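Long-range contacts in PelD (Pseudomonas aeruginosa, PDB 4EU0), which binds the bacterial second messenger cyclic di-GMP as an effector in pellicle formation, this chain comprising its GAF domain and GGDEF-like domain: residues L24-A28 against G45-V49; L34-G39 against L138-A143; L110-D114 against Q169-R173. All blocks are in the same frame, centred on the assembly; numbering follows the deposited sequence.

Contact 1 (L24-A28 against G45-V49); sequences LDALA and GLYRV
In the GAF domain, Leu-24, Asp-25 and Ala-28, where the short helix 23-26 passes into helix 28-39, pack against Leu-46 and Arg-48 of strand 43-48. Leu-46 and Arg-48, two residues apart, both point toward the helical segment, whereas Tyr-47 between them points away. The apolar end is built round Leu-46 CD2, which lies 4.2 Å from Ala-28 CB and 3.5 Å from Ala-28 O; Leu-24 CD1 is a looser neighbour. At the other end the Arg-48 chain bends at its third torsion (chi3 -64°), bringing the guanidinium over Leu-24. There Leu-24 CD2 covers one face near its rim, 3.9 Å from Arg-48 NH1. Asp-25 approaches at the guanidinium edge and forms a salt bridge, OD2 to Arg-48 NH2 at 3.2 Å. The two planes stand 73° apart, so this is no coplanar, two-pronged pair. Two waters complete the link: one donates to Asp-25 OD1 (2.6 Å) and accepts from Arg-48 NE, while the other accepts from Asp-25 N and from Arg-48 NH2 (2.6 Å). The charged group is thus held by direct and water-mediated contacts on the more exposed side of a leucine-alanine patch. Leu-60 also touches Leu-24 and Asp-25, the backbones of Leu-46 and Arg-48 bond to Ala-61 and Glu-56, and Tyr-47 packs on Leu-120 and Ala-122 of strand 117-123.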
loop_
_atom_site.group_PDB
_atom_site.type_symbol
_atom_site.label_atom_id
_atom_site.label_comp_id
_atom_site.label_asym_id
_atom_site.label_seq_id
_atom_site.Cartn_x
_atom_site.Cartn_y
_atom_site.Cartn_z
ATOM N N LEU A 24 -14.532 -5.317 -7.061
ATOM C CA LEU A 24 -15.269 -4.216 -6.436
ATOM C C LEU A 24 -16.707 -4.617 -6.086
ATOM O O LEU A 24 -17.232 -4.199 -5.056
ATOM C CB LEU A 24 -15.236 -2.957 -7.318
ATOM C CG LEU A 24 -15.899 -1.664 -6.823
ATOM C CD1 LEU A 24 -15.357 -1.200 -5.471
ATOM C CD2 LEU A 24 -15.766 -0.563 -7.862
ATOM N N ASP A 25 -17.317 -5.443 -6.936
ATOM C CA ASP A 25 -18.667 -5.966 -6.715
ATOM C C ASP A 25 -18.743 -6.939 -5.542
ATOM O O ASP A 25 -19.589 -6.789 -4.656
ATOM C CB ASP A 25 -19.192 -6.658 -7.980
ATOM C CG ASP A 25 -19.495 -5.687 -9.099
ATOM O OD1 ASP A 25 -19.975 -4.568 -8.812
ATOM O OD2 ASP A 25 -19.269 -6.048 -10.275
ATOM N N ALA A 26 -17.857 -7.935 -5.550
ATOM C CA ALA A 26 -17.858 -9.012 -4.560
ATOM C C ALA A 26 -17.517 -8.561 -3.140
ATOM O O ALA A 26 -17.973 -9.163 -2.164
ATOM C CB ALA A 26 -16.915 -10.125 -4.996
ATOM N N LEU A 27 -16.709 -7.512 -3.025
ATOM C CA LEU A 27 -16.243 -7.062 -1.718
ATOM C C LEU A 27 -16.741 -5.674 -1.328
ATOM O O LEU A 27 -16.279 -5.102 -0.341
ATOM C CB LEU A 27 -14.718 -7.166 -1.629
ATOM C CG LEU A 27 -14.301 -8.575 -1.202
ATOM C CD1 LEU A 27 -13.176 -9.118 -2.050
ATOM C CD2 LEU A 27 -13.947 -8.614 0.272
ATOM N N ALA A 28 -17.713 -5.165 -2.083
ATOM C CA ALA A 28 -18.297 -3.840 -1.847
ATOM C C ALA A 28 -18.776 -3.644 -0.411
ATOM O O ALA A 28 -18.505 -2.602 0.195
ATOM C CB ALA A 28 -19.426 -3.574 -2.824
ATOM N N GLY A 45 -22.755 5.492 1.225
ATOM C CA GLY A 45 -22.909 4.606 0.075
ATOM C C GLY A 45 -21.612 4.466 -0.697
ATOM O O GLY A 45 -20.779 5.381 -0.703
ATOM N N LEU A 46 -21.441 3.314 -1.339
ATOM C CA LEU A 46 -20.273 3.051 -2.176
ATOM C C LEU A 46 -20.703 2.853 -3.626
ATOM O O LEU A 46 -21.588 2.046 -3.909
ATOM C CB LEU A 46 -19.529 1.814 -1.680
ATOM C CG LEU A 46 -18.175 1.503 -2.329
ATOM C CD1 LEU A 46 -17.106 2.541 -1.972
ATOM C CD2 LEU A 46 -17.721 0.118 -1.915
ATOM N N TYR A 47 -20.067 3.591 -4.534
ATOM C CA TYR A 47 -20.466 3.613 -5.949
ATOM C C TYR A 47 -19.287 3.359 -6.879
ATOM O O TYR A 47 -18.169 3.759 -6.582
ATOM C CB TYR A 47 -21.095 4.966 -6.293
ATOM C CG TYR A 47 -22.182 5.376 -5.327
ATOM C CD1 TYR A 47 -23.501 5.010 -5.549
ATOM C CD2 TYR A 47 -21.881 6.100 -4.169
ATOM C CE1 TYR A 47 -24.502 5.372 -4.666
ATOM C CE2 TYR A 47 -22.875 6.458 -3.273
ATOM C CZ TYR A 47 -24.183 6.093 -3.532
ATOM O OH TYR A 47 -25.182 6.449 -2.660
ATOM N N ARG A 48 -19.540 2.697 -8.006
ATOM C CA ARG A 48 -18.507 2.514 -9.019
ATOM C C ARG A 48 -18.314 3.811 -9.801
ATOM O O ARG A 48 -19.279 4.506 -10.109
ATOM C CB ARG A 48 -18.861 1.369 -9.975
ATOM C CG ARG A 48 -17.838 1.152 -11.089
ATOM C CD ARG A 48 -18.300 0.133 -12.128
ATOM N NE ARG A 48 -18.466 -1.208 -11.567
ATOM C CZ ARG A 48 -17.479 -2.071 -11.331
ATOM N NH1 ARG A 48 -16.211 -1.759 -11.593
ATOM N NH2 ARG A 48 -17.762 -3.262 -10.821
ATOM N N VAL A 49 -17.062 4.131 -10.112
ATOM C CA VAL A 49 -16.752 5.284 -10.946
ATOM C C VAL A 49 -16.244 4.810 -12.307
ATOM O O VAL A 49 -15.326 3.993 -12.378
ATOM C CB VAL A 49 -15.725 6.215 -10.268
ATOM C CG1 VAL A 49 -15.290 7.330 -11.209
ATOM C CG2 VAL A 49 -16.317 6.801 -8.986
HETATM O O HOH W 1 -20.480 -2.781 -10.617
HETATM O O HOH W 2 -16.472 -4.989 -9.450
#

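Contact 2 (L34-G39 against L138-A143); sequences LLAQYG and LLAILA
With chi1 at -76°, Tyr-38 places its ring anti to its own carbonyl carbon, while Leu-142 swings CG opposite its backbone N (chi1 -174°), which carries its CD2 to the Tyr-38 ring. The Leu-142 side chain meets the ring at about a right angle, its CD2 3.7 Å from Tyr-38 CD2. The same methyl lies 3.6 Å from Leu-34 O and 4.0 Å from Leu-35 CD2, so a single branch packs among three residues of the facing helix. The placement of Leu-138 is doubtful: its first torsion is not staggered and CD2 is modelled too close to the carbonyl oxygen of Tyr-38. As modelled, its CD1 comes in near the ring plane, at the edge beside Tyr-38 CD1. Further along, Leu-139 CD1, modelled in an unusual rotamer, lies 3.6 Å from Gly-39 CA and 3.5 Å from Leu-35 O; Gly-39 carries no CB, and the methyl lies close to its CA. The segment axes are 9.6 Å apart at closest approach and run nearly antiparallel, at 155°. Ala-143 extends the packing onto Val-108 and Leu-110 of strand 106-111, joining helix 133-150 to the GAF sheet. Between the two segments the side-chain chemistry is therefore apolar, centred on the Leu-142 methyl among Leu-34, Leu-35 and Tyr-38, and the Tyr-38 hydroxyl finds its polar partner outside them, in a hydrogen bond shared with Ser-6 OG of helix 2-16.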
loop_
_atom_site.group_PDB
_atom_site.type_symbol
_atom_site.label_atom_id
_atom_site.label_comp_id
_atom_site.label_asym_id
_atom_site.label_seq_id
_atom_site.Cartn_x
_atom_site.Cartn_y
_atom_site.Cartn_z
ATOM N N LEU A 34 -15.403 -1.379 6.164
ATOM C CA LEU A 34 -14.082 -0.894 6.566
ATOM C C LEU A 34 -14.052 0.631 6.641
ATOM O O LEU A 34 -13.609 1.199 7.646
ATOM C CB LEU A 34 -13.001 -1.400 5.610
ATOM C CG LEU A 34 -12.449 -2.817 5.773
ATOM C CD1 LEU A 34 -11.394 -3.076 4.695
ATOM C CD2 LEU A 34 -11.856 -3.021 7.160
ATOM N N LEU A 35 -14.528 1.285 5.584
ATOM C CA LEU A 35 -14.601 2.745 5.551
ATOM C C LEU A 35 -15.511 3.281 6.655
ATOM O O LEU A 35 -15.207 4.305 7.272
ATOM C CB LEU A 35 -15.048 3.239 4.169
ATOM C CG LEU A 35 -13.987 3.124 3.060
ATOM C CD1 LEU A 35 -14.631 3.084 1.693
ATOM C CD2 LEU A 35 -12.979 4.275 3.154
ATOM N N ALA A 36 -16.615 2.575 6.902
ATOM C CA ALA A 36 -17.560 2.923 7.974
ATOM C C ALA A 36 -16.928 2.830 9.363
ATOM O O ALA A 36 -17.156 3.699 10.211
ATOM C CB ALA A 36 -18.804 2.049 7.897
ATOM N N GLN A 37 -16.142 1.773 9.573
ATOM C CA GLN A 37 -15.420 1.529 10.825
ATOM C C GLN A 37 -14.459 2.675 11.146
ATOM O O GLN A 37 -14.521 3.262 12.226
ATOM C CB GLN A 37 -14.664 0.190 10.736
ATOM C CG GLN A 37 -13.769 -0.173 11.930
ATOM C CD GLN A 37 -12.815 -1.334 11.624
ATOM O OE1 GLN A 37 -12.924 -1.994 10.585
ATOM N NE2 GLN A 37 -11.872 -1.582 12.530
ATOM N N TYR A 38 -13.592 3.006 10.193
ATOM C CA TYR A 38 -12.564 4.022 10.422
ATOM C C TYR A 38 -13.105 5.460 10.478
ATOM O O TYR A 38 -12.554 6.301 11.194
ATOM C CB TYR A 38 -11.439 3.871 9.394
ATOM C CG TYR A 38 -10.514 2.706 9.685
ATOM C CD1 TYR A 38 -9.260 2.920 10.261
ATOM C CD2 TYR A 38 -10.890 1.395 9.391
ATOM C CE1 TYR A 38 -8.406 1.863 10.533
ATOM C CE2 TYR A 38 -10.040 0.325 9.661
ATOM C CZ TYR A 38 -8.800 0.569 10.231
ATOM O OH TYR A 38 -7.944 -0.472 10.496
ATOM N N GLY A 39 -14.186 5.733 9.750
ATOM C CA GLY A 39 -14.798 7.066 9.758
ATOM C C GLY A 39 -15.943 7.279 10.741
ATOM O O GLY A 39 -16.537 8.362 10.784
ATOM N N LEU A 138 -7.623 9.668 7.604
ATOM C CA LEU A 138 -7.713 8.217 7.730
ATOM C C LEU A 138 -8.586 7.585 6.629
ATOM O O LEU A 138 -8.253 6.535 6.101
ATOM C CB LEU A 138 -8.161 7.850 9.144
ATOM C CG LEU A 138 -9.184 6.779 9.475
ATOM C CD1 LEU A 138 -8.926 6.279 10.893
ATOM C CD2 LEU A 138 -10.552 7.426 9.384
ATOM N N LEU A 139 -9.695 8.240 6.292
ATOM C CA LEU A 139 -10.562 7.800 5.194
ATOM C C LEU A 139 -9.822 7.798 3.852
ATOM O O LEU A 139 -9.919 6.841 3.062
ATOM C CB LEU A 139 -11.781 8.721 5.105
ATOM C CG LEU A 139 -13.183 8.282 5.553
ATOM C CD1 LEU A 139 -13.209 7.080 6.474
ATOM C CD2 LEU A 139 -13.941 9.458 6.143
ATOM N N ALA A 140 -9.063 8.865 3.609
ATOM C CA ALA A 140 -8.287 8.996 2.377
ATOM C C ALA A 140 -7.185 7.937 2.302
ATOM O O ALA A 140 -6.982 7.320 1.253
ATOM C CB ALA A 140 -7.707 10.404 2.253
ATOM N N ILE A 141 -6.513 7.699 3.424
ATOM C CA ILE A 141 -5.459 6.674 3.491
ATOM C C ILE A 141 -6.033 5.306 3.164
ATOM O O ILE A 141 -5.504 4.585 2.319
ATOM C CB ILE A 141 -4.770 6.622 4.872
ATOM C CG1 ILE A 141 -4.013 7.932 5.129
ATOM C CG2 ILE A 141 -3.855 5.357 4.968
ATOM C CD1 ILE A 141 -3.614 8.146 6.581
ATOM N N LEU A 142 -7.131 4.958 3.816
ATOM C CA LEU A 142 -7.761 3.667 3.595
ATOM C C LEU A 142 -8.259 3.515 2.154
ATOM O O LEU A 142 -8.048 2.473 1.533
ATOM C CB LEU A 142 -8.890 3.450 4.613
ATOM C CG LEU A 142 -9.653 2.127 4.710
ATOM C CD1 LEU A 142 -8.745 0.932 5.033
ATOM C CD2 LEU A 142 -10.759 2.260 5.757
ATOM N N ALA A 143 -8.908 4.555 1.622
ATOM C CA ALA A 143 -9.442 4.513 0.258
ATOM C C ALA A 143 -8.354 4.212 -0.783
ATOM O O ALA A 143 -8.569 3.417 -1.706
ATOM C CB ALA A 143 -10.182 5.809 -0.078
#

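Contact 3 (L110-D114 against Q169-R173); sequences LVDTD and QYLKR
Thr-113 is the centre of this contact: Lys-172, Arg-173 and Gln-169 of helix 162-181 are each turned against a different part of it. The lysine chain is fully extended and runs past the threonine, with CD 3.8 Å from Thr-113 CB, until its ammonium group reaches the backbone. Lys-172 NZ donates to Thr-113 O at 2.9 Å; the donor stands at 153° to the C=O bond and is tilted 26° from the carbonyl plane. Arg-173 takes the contrasting shape, bent at its second and third torsions along the threonine methyl. Thr-113 CG2, anti to the carbonyl carbon, lies 3.6 Å from Arg-173 NE, and the two side chains cross at a slant. On its third side Thr-113 OG1 lies 3.9 Å from Gln-169 CG, the two side chains crossing at about a right angle.

Beyond the methyl, the guanidinium reaches the end of strand 106-111. Arg-173 NH1 makes a weak hydrogen bond to Val-111 O, 3.0 Å long and bent to 134°. A water reinforces it, donating to Val-111 O at 2.9 Å and accepting from Arg-173 NH2 at 2.8 Å. The loop keeps its shape through an Asx turn, in which Asp-112 OD1 accepts from Asp-114 N at 2.8 Å, from above the carboxylate plane.

The contact joins the loop after a GAF strand to a helix of the GGDEF-like domain. Helix 133-150 touches both: its Asp-148 forms a salt bridge with Arg-173 NE and a weak hydrogen bond with Thr-113 N; Gln-151, just beyond that helix, bonds to Asp-112 OD2. On the far side of helix 162-181, Tyr-170 and Leu-171 pack on Leu-230 of strand 225-231.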
loop_
_atom_site.group_PDB
_atom_site.type_symbol
_atom_site.label_atom_id
_atom_site.label_comp_id
_atom_site.label_asym_id
_atom_site.label_seq_id
_atom_site.Cartn_x
_atom_site.Cartn_y
_atom_site.Cartn_z
ATOM N N LEU A 110 -11.885 6.495 -4.299
ATOM C CA LEU A 110 -10.922 5.417 -4.133
ATOM C C LEU A 110 -10.052 5.429 -5.382
ATOM O O LEU A 110 -10.503 5.084 -6.483
ATOM C CB LEU A 110 -11.628 4.067 -3.938
ATOM C CG LEU A 110 -12.315 3.712 -2.618
ATOM C CD1 LEU A 110 -13.533 4.591 -2.278
ATOM C CD2 LEU A 110 -12.736 2.258 -2.682
ATOM N N VAL A 111 -8.816 5.889 -5.208
ATOM C CA VAL A 111 -7.923 6.184 -6.324
ATOM C C VAL A 111 -6.681 5.305 -6.231
ATOM O O VAL A 111 -5.992 5.311 -5.207
ATOM C CB VAL A 111 -7.489 7.675 -6.325
ATOM C CG1 VAL A 111 -6.751 8.025 -7.610
ATOM C CG2 VAL A 111 -8.683 8.608 -6.148
ATOM N N ASP A 112 -6.404 4.548 -7.292
ATOM C CA ASP A 112 -5.200 3.716 -7.329
ATOM C C ASP A 112 -3.917 4.540 -7.523
ATOM O O ASP A 112 -3.974 5.760 -7.707
ATOM C CB ASP A 112 -5.333 2.554 -8.352
ATOM C CG ASP A 112 -5.241 3.001 -9.815
ATOM O OD1 ASP A 112 -4.782 4.126 -10.121
ATOM O OD2 ASP A 112 -5.633 2.196 -10.693
ATOM N N THR A 113 -2.766 3.871 -7.453
ATOM C CA THR A 113 -1.474 4.561 -7.587
ATOM C C THR A 113 -1.244 5.205 -8.968
ATOM O O THR A 113 -0.325 6.003 -9.120
ATOM C CB THR A 113 -0.269 3.639 -7.249
ATOM O OG1 THR A 113 -0.287 2.482 -8.098
ATOM C CG2 THR A 113 -0.281 3.207 -5.769
ATOM N N ASP A 114 -2.062 4.868 -9.966
ATOM C CA ASP A 114 -1.948 5.480 -11.298
ATOM C C ASP A 114 -2.839 6.710 -11.427
ATOM O O ASP A 114 -2.786 7.432 -12.429
ATOM C CB ASP A 114 -2.344 4.491 -12.395
ATOM C CG ASP A 114 -1.398 3.315 -12.510
ATOM O OD1 ASP A 114 -0.182 3.468 -12.269
ATOM O OD2 ASP A 114 -1.883 2.228 -12.870
ATOM N N GLN A 169 4.048 -1.281 -7.148
ATOM C CA GLN A 169 2.818 -0.689 -6.632
ATOM C C GLN A 169 2.910 -0.301 -5.155
ATOM O O GLN A 169 2.610 0.823 -4.801
ATOM C CB GLN A 169 1.620 -1.608 -6.868
ATOM C CG GLN A 169 0.305 -1.009 -6.372
ATOM C CD GLN A 169 -0.853 -1.990 -6.405
ATOM O OE1 GLN A 169 -1.938 -1.670 -6.906
ATOM N NE2 GLN A 169 -0.632 -3.191 -5.867
ATOM N N TYR A 170 3.319 -1.242 -4.300
ATOM C CA TYR A 170 3.431 -0.987 -2.876
ATOM C C TYR A 170 4.416 0.142 -2.558
ATOM O O TYR A 170 4.150 0.969 -1.697
ATOM C CB TYR A 170 3.814 -2.272 -2.121
ATOM C CG TYR A 170 2.702 -3.280 -1.881
ATOM C CD1 TYR A 170 2.602 -3.939 -0.646
ATOM C CD2 TYR A 170 1.767 -3.602 -2.872
ATOM C CE1 TYR A 170 1.594 -4.892 -0.406
ATOM C CE2 TYR A 170 0.751 -4.555 -2.633
ATOM C CZ TYR A 170 0.686 -5.193 -1.401
ATOM O OH TYR A 170 -0.296 -6.120 -1.147
ATOM N N LEU A 171 5.545 0.171 -3.266
ATOM C CA LEU A 171 6.520 1.248 -3.084
ATOM C C LEU A 171 5.918 2.607 -3.435
ATOM O O LEU A 171 6.075 3.565 -2.681
ATOM C CB LEU A 171 7.785 0.986 -3.908
ATOM C CG LEU A 171 8.868 2.076 -3.863
ATOM C CD1 LEU A 171 9.373 2.330 -2.453
ATOM C CD2 LEU A 171 10.007 1.651 -4.784
ATOM N N LYS A 172 5.208 2.688 -4.553
ATOM C CA LYS A 172 4.612 3.977 -4.936
ATOM C C LYS A 172 3.579 4.397 -3.909
ATOM O O LYS A 172 3.530 5.553 -3.509
ATOM C CB LYS A 172 3.990 3.928 -6.328
ATOM C CG LYS A 172 3.583 5.310 -6.820
ATOM C CD LYS A 172 3.041 5.285 -8.237
ATOM C CE LYS A 172 2.731 6.700 -8.693
ATOM N NZ LYS A 172 2.310 6.758 -10.119
ATOM N N ARG A 173 2.753 3.456 -3.470
ATOM C CA ARG A 173 1.781 3.772 -2.436
ATOM C C ARG A 173 2.455 4.259 -1.157
ATOM O O ARG A 173 2.021 5.232 -0.550
ATOM C CB ARG A 173 0.890 2.572 -2.133
ATOM C CG ARG A 173 -0.144 2.851 -1.041
ATOM C CD ARG A 173 -1.036 4.082 -1.356
ATOM N NE ARG A 173 -1.816 3.882 -2.575
ATOM C CZ ARG A 173 -2.588 4.804 -3.149
ATOM N NH1 ARG A 173 -3.247 4.506 -4.271
ATOM N NH2 ARG A 173 -2.690 6.023 -2.623
HETATM O O HOH W 3 -4.632 7.551 -3.864
#

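How the contacts relate
Contacts 1 and 2 are buried and lie within the GAF domain, whereas contact 3 is a surface contact, although near the centre of the chain, and joins that domain to the GGDEF-like one. Contacts 1 and 3 reach the same antiparallel sheet, on strands 43-48 and 106-111, and meet where Leu-46 CD1 packs on Leu-110 CD1 at 4.1 Å. Contact 2 joins two helices and abuts contact 3 through Ala-143 O and Leu-110 CB. The chemistry follows position: apolar side-chain packing in contact 2, an apolar patch edged by a water-assisted salt bridge in contact 1, and lysine and arginine bonding to backbone carbonyls, the arginine weakly, in contact 3. Helix 133-150 serves both contact 2 and, through Asp-148, contact 3.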